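Local coordinates for protein YohF (Salmonella typhimurium, PDB 6WON) that probably acts as an oxidoreductase of the short-chain dehydrogenase/reductase family, likely an acetoin dehydrogenase, at residues P206-I219 and V241-N253. Sequence-based numbering, arbitrary orientation.
Sequences PSIPIARPGSTHEI and VDGGFMLANPQFN
E218, whose backbone O touches V241 CG1 at 3.6 Å, has a carboxylate gripped from several sides. Its OE1 accepts from both R212 NH1 and S215 N, each nitrogen 2.9 Å from E218 OE1. R212 holds the carboxylate end-on, NH1 on OE1 and NH2 on OE2 in a salt bridge, and OE2 also bonds S232 of a second subunit. S215 and E218 form a capping box at the start of helix 216-226.

Across the contact, I210 N donates to G243 O at 3.1 Å. Around this bond the same oxygen is wrapped by aliphatic carbons: I208 CG2 approaches to 3.6 Å of G243 O, and CB of P209 and both CB and CG2 of I210 also touch it. I208 turns CG2 anti to its backbone N (chi1 -50° for CG1), which sets that methyl against the carbonyl oxygens of D242 and G243.

Two turns meet here. A type I turn, I208 to A211, presents the P209 ring to a type I' turn, D242 to F245. P209 CG lies just 3.1 Å from G244 O, a tight approach. G243 and G244, at positive phi and without side chains, lie directly against I210 CG2 and the P209 ring. The D242 carboxylate braces its turn, OD1 taking G244 N in an Asx turn and OD2 taking M246 N, each approaching out of the carboxylate plane.

Farther along, F252 CE1 is 4.0 Å from P209 CG. P206 O meets the ring edge, while A248 CB, from the same segment as F252, lies over one face near the rim. At the other end I219 CD1 and V241 CG1 touch at 3.6 Å, the two side chains running antiparallel alongside each other.

The contact thus joins the approach to helix 216-226 with the loop leaving strand 238-241, the last strand of this chain's Rossmann-type parallel sheet, with I219 also resting on strand 178-185 and helix 15-27.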
loop_
_atom_site.group_PDB
_atom_site.type_symbol
_atom_site.label_atom_id
_atom_site.label_comp_id
_atom_site.label_asym_id
_atom_site.label_seq_id
_atom_site.Cartn_x
_atom_site.Cartn_y
_atom_site.Cartn_z
ATOM N N PRO B 206 6.667 24.628 -2.396
ATOM C CA PRO B 206 6.477 24.202 -3.797
ATOM C C PRO B 206 6.645 22.706 -4.038
ATOM O O PRO B 206 6.126 22.198 -5.043
ATOM C CB PRO B 206 7.544 25.004 -4.552
ATOM C CG PRO B 206 7.877 26.146 -3.651
ATOM C CD PRO B 206 7.730 25.634 -2.260
ATOM N N SER B 207 7.351 21.979 -3.167
ATOM C CA SER B 207 7.551 20.550 -3.387
ATOM C C SER B 207 6.300 19.716 -3.102
ATOM O O SER B 207 6.251 18.544 -3.500
ATOM C CB SER B 207 8.724 20.046 -2.534
ATOM O OG SER B 207 8.456 20.200 -1.140
ATOM N N ILE B 208 5.304 20.282 -2.429
ATOM C CA ILE B 208 4.066 19.591 -2.073
ATOM C C ILE B 208 2.993 20.009 -3.068
ATOM O O ILE B 208 2.900 21.203 -3.387
ATOM C CB ILE B 208 3.634 19.928 -0.639
ATOM C CG1 ILE B 208 4.815 19.739 0.327
ATOM C CG2 ILE B 208 2.385 19.117 -0.242
ATOM C CD1 ILE B 208 4.544 20.253 1.732
ATOM N N PRO B 209 2.177 19.080 -3.587
ATOM C CA PRO B 209 1.212 19.465 -4.641
ATOM C C PRO B 209 0.342 20.658 -4.269
ATOM O O PRO B 209 0.206 21.589 -5.072
ATOM C CB PRO B 209 0.399 18.178 -4.841
ATOM C CG PRO B 209 1.391 17.080 -4.530
ATOM C CD PRO B 209 2.246 17.615 -3.400
ATOM N N ILE B 210 -0.208 20.683 -3.050
ATOM C CA ILE B 210 -1.011 21.820 -2.608
ATOM C C ILE B 210 -0.177 23.072 -2.365
ATOM O O ILE B 210 -0.737 24.162 -2.193
ATOM C CB ILE B 210 -1.806 21.430 -1.344
ATOM C CG1 ILE B 210 -3.023 22.344 -1.169
ATOM C CG2 ILE B 210 -0.896 21.431 -0.122
ATOM C CD1 ILE B 210 -4.073 21.784 -0.251
ATOM N N ALA B 211 1.149 22.942 -2.355
ATOM C CA ALA B 211 2.091 24.063 -2.349
ATOM C C ALA B 211 2.109 24.832 -1.029
ATOM O O ALA B 211 2.578 25.975 -0.986
ATOM C CB ALA B 211 1.831 25.030 -3.518
ATOM N N ARG B 212 1.650 24.230 0.062
ATOM C CA ARG B 212 1.698 24.886 1.362
ATOM C C ARG B 212 1.715 23.814 2.439
ATOM O O ARG B 212 1.292 22.677 2.193
ATOM C CB ARG B 212 0.497 25.830 1.559
ATOM C CG ARG B 212 -0.855 25.114 1.631
ATOM C CD ARG B 212 -1.940 26.010 2.223
ATOM N NE ARG B 212 -3.285 25.432 2.149
ATOM C CZ ARG B 212 -3.802 24.612 3.065
ATOM N NH1 ARG B 212 -3.078 24.249 4.118
ATOM N NH2 ARG B 212 -5.046 24.158 2.934
ATOM N N PRO B 213 2.207 24.131 3.634
ATOM C CA PRO B 213 2.023 23.213 4.755
ATOM C C PRO B 213 0.564 23.214 5.181
ATOM O O PRO B 213 -0.232 24.071 4.784
ATOM C CB PRO B 213 2.946 23.773 5.839
ATOM C CG PRO B 213 3.033 25.216 5.537
ATOM C CD PRO B 213 2.887 25.374 4.048
ATOM N N GLY B 214 0.208 22.204 5.966
ATOM C CA GLY B 214 -1.109 22.162 6.556
ATOM C C GLY B 214 -1.189 22.975 7.830
ATOM O O GLY B 214 -0.177 23.331 8.435
ATOM N N SER B 215 -2.418 23.307 8.215
ATOM C CA SER B 215 -2.686 23.888 9.523
ATOM C C SER B 215 -2.931 22.774 10.533
ATOM O O SER B 215 -3.229 21.635 10.169
ATOM C CB SER B 215 -3.904 24.812 9.467
ATOM O OG SER B 215 -5.089 24.035 9.321
ATOM N N THR B 216 -2.811 23.112 11.820
ATOM C CA THR B 216 -3.149 22.119 12.840
ATOM C C THR B 216 -4.644 21.817 12.851
ATOM O O THR B 216 -5.040 20.677 13.108
ATOM C CB THR B 216 -2.687 22.583 14.228
ATOM O OG1 THR B 216 -3.295 23.840 14.535
ATOM C CG2 THR B 216 -1.165 22.732 14.271
ATOM N N HIS B 217 -5.486 22.806 12.549
ATOM C CA HIS B 217 -6.916 22.536 12.418
ATOM C C HIS B 217 -7.192 21.482 11.344
ATOM O O HIS B 217 -8.084 20.644 11.507
ATOM C CB HIS B 217 -7.682 23.821 12.111
ATOM C CG HIS B 217 -9.137 23.590 11.851
ATOM N ND1 HIS B 217 -10.019 23.216 12.846
ATOM C CD2 HIS B 217 -9.861 23.637 10.705
ATOM C CE1 HIS B 217 -11.227 23.066 12.328
ATOM N NE2 HIS B 217 -11.158 23.314 11.030
ATOM N N GLU B 218 -6.406 21.468 10.262
ATOM C CA GLU B 218 -6.646 20.489 9.203
ATOM C C GLU B 218 -6.322 19.058 9.635
ATOM O O GLU B 218 -6.779 18.106 8.984
ATOM C CB GLU B 218 -5.867 20.884 7.928
ATOM C CG GLU B 218 -6.553 22.035 7.169
ATOM C CD GLU B 218 -5.680 22.753 6.124
ATOM O OE1 GLU B 218 -4.430 22.764 6.235
ATOM O OE2 GLU B 218 -6.274 23.328 5.185
ATOM N N ILE B 219 -5.559 18.870 10.712
ATOM C CA ILE B 219 -5.449 17.540 11.319
ATOM C C ILE B 219 -6.527 17.329 12.372
ATOM O O ILE B 219 -7.185 16.285 12.413
ATOM C CB ILE B 219 -4.048 17.333 11.930
ATOM C CG1 ILE B 219 -2.958 17.583 10.896
ATOM C CG2 ILE B 219 -3.937 15.923 12.495
ATOM C CD1 ILE B 219 -3.103 16.698 9.660
ATOM N N VAL B 241 -3.425 12.901 5.725
ATOM C CA VAL B 241 -3.823 14.293 5.510
ATOM C C VAL B 241 -2.541 15.031 5.148
ATOM O O VAL B 241 -1.776 15.449 6.021
ATOM C CB VAL B 241 -4.493 14.907 6.744
ATOM C CG1 VAL B 241 -4.826 16.368 6.511
ATOM C CG2 VAL B 241 -5.758 14.116 7.135
ATOM N N ASP B 242 -2.273 15.182 3.844
ATOM C CA ASP B 242 -0.924 15.586 3.470
ATOM C C ASP B 242 -0.866 16.523 2.268
ATOM O O ASP B 242 0.206 16.661 1.663
ATOM C CB ASP B 242 -0.089 14.336 3.183
ATOM C CG ASP B 242 -0.533 13.607 1.911
ATOM O OD1 ASP B 242 -1.602 13.932 1.339
ATOM O OD2 ASP B 242 0.195 12.690 1.484
ATOM N N GLY B 243 -1.976 17.157 1.897
ATOM C CA GLY B 243 -2.004 18.042 0.740
ATOM C C GLY B 243 -1.453 17.433 -0.539
ATOM O O GLY B 243 -0.920 18.143 -1.401
ATOM N N GLY B 244 -1.556 16.110 -0.665
ATOM C CA GLY B 244 -1.067 15.411 -1.839
ATOM C C GLY B 244 0.370 14.950 -1.758
ATOM O O GLY B 244 0.917 14.510 -2.779
ATOM N N PHE B 245 0.994 15.038 -0.575
ATOM C CA PHE B 245 2.382 14.609 -0.394
ATOM C C PHE B 245 2.647 13.241 -1.026
ATOM O O PHE B 245 3.624 13.067 -1.760
ATOM C CB PHE B 245 2.706 14.598 1.106
ATOM C CG PHE B 245 4.151 14.298 1.443
ATOM C CD1 PHE B 245 4.604 12.982 1.526
ATOM C CD2 PHE B 245 5.038 15.327 1.738
ATOM C CE1 PHE B 245 5.935 12.708 1.869
ATOM C CE2 PHE B 245 6.365 15.059 2.088
ATOM C CZ PHE B 245 6.812 13.752 2.149
ATOM N N MET B 246 1.776 12.264 -0.761
ATOM C CA MET B 246 1.980 10.906 -1.261
ATOM C C MET B 246 1.837 10.808 -2.778
ATOM O O MET B 246 2.290 9.821 -3.367
ATOM C CB MET B 246 0.979 9.939 -0.616
ATOM C CG MET B 246 1.075 9.772 0.902
ATOM S SD MET B 246 2.697 9.270 1.506
ATOM C CE MET B 246 2.832 7.553 1.009
ATOM N N LEU B 247 1.205 11.789 -3.425
ATOM C CA LEU B 247 1.093 11.768 -4.880
ATOM C C LEU B 247 2.379 12.167 -5.592
ATOM O O LEU B 247 2.516 11.896 -6.796
ATOM C CB LEU B 247 -0.026 12.709 -5.328
ATOM C CG LEU B 247 -1.388 12.449 -4.677
ATOM C CD1 LEU B 247 -2.350 13.592 -4.946
ATOM C CD2 LEU B 247 -1.956 11.131 -5.176
ATOM N N ALA B 248 3.310 12.826 -4.899
ATOM C CA ALA B 248 4.464 13.447 -5.548
ATOM C C ALA B 248 5.615 12.444 -5.643
ATOM O O ALA B 248 6.175 12.027 -4.625
ATOM C CB ALA B 248 4.881 14.701 -4.788
ATOM N N ASN B 249 5.975 12.073 -6.861
ATOM C CA ASN B 249 7.035 11.114 -7.140
ATOM C C ASN B 249 8.053 11.807 -8.050
ATOM O O ASN B 249 7.891 12.999 -8.332
ATOM C CB ASN B 249 6.431 9.845 -7.761
ATOM C CG ASN B 249 5.518 10.142 -8.936
ATOM O OD1 ASN B 249 5.941 10.753 -9.928
ATOM N ND2 ASN B 249 4.256 9.705 -8.839
ATOM N N PRO B 250 9.131 11.140 -8.487
ATOM C CA PRO B 250 10.093 11.816 -9.381
ATOM C C PRO B 250 9.487 12.497 -10.604
ATOM O O PRO B 250 10.090 13.445 -11.125
ATOM C CB PRO B 250 11.026 10.670 -9.795
ATOM C CG PRO B 250 11.075 9.813 -8.570
ATOM C CD PRO B 250 9.711 9.899 -7.927
ATOM N N GLN B 251 8.333 12.038 -11.098
ATOM C CA GLN B 251 7.748 12.650 -12.285
ATOM C C GLN B 251 6.976 13.927 -11.971
ATOM O O GLN B 251 6.612 14.655 -12.903
ATOM C CB GLN B 251 6.843 11.645 -13.001
ATOM C CG GLN B 251 7.602 10.484 -13.643
ATOM C CD GLN B 251 8.133 10.823 -15.024
ATOM O OE1 GLN B 251 8.157 11.987 -15.423
ATOM N NE2 GLN B 251 8.547 9.802 -15.771
ATOM N N PHE B 252 6.729 14.212 -10.690
ATOM C CA PHE B 252 6.146 15.487 -10.287
ATOM C C PHE B 252 7.002 16.671 -10.726
ATOM O O PHE B 252 6.506 17.802 -10.768
ATOM C CB PHE B 252 5.953 15.498 -8.768
ATOM C CG PHE B 252 5.263 16.728 -8.242
ATOM C CD1 PHE B 252 3.907 16.929 -8.464
ATOM C CD2 PHE B 252 5.969 17.677 -7.513
ATOM C CE1 PHE B 252 3.265 18.067 -7.981
ATOM C CE2 PHE B 252 5.335 18.812 -7.018
ATOM C CZ PHE B 252 3.980 19.008 -7.257
ATOM N N ASN B 253 8.266 16.432 -11.066
ATOM C CA ASN B 253 9.147 17.485 -11.544
ATOM C C ASN B 253 8.746 17.921 -12.953
ATOM O O ASN B 253 8.033 17.216 -13.673
ATOM C CB ASN B 253 10.605 17.012 -11.556
ATOM C CG ASN B 253 11.091 16.512 -10.193
ATOM O OD1 ASN B 253 10.364 16.615 -9.205
ATOM N ND2 ASN B 253 12.301 15.961 -10.138
#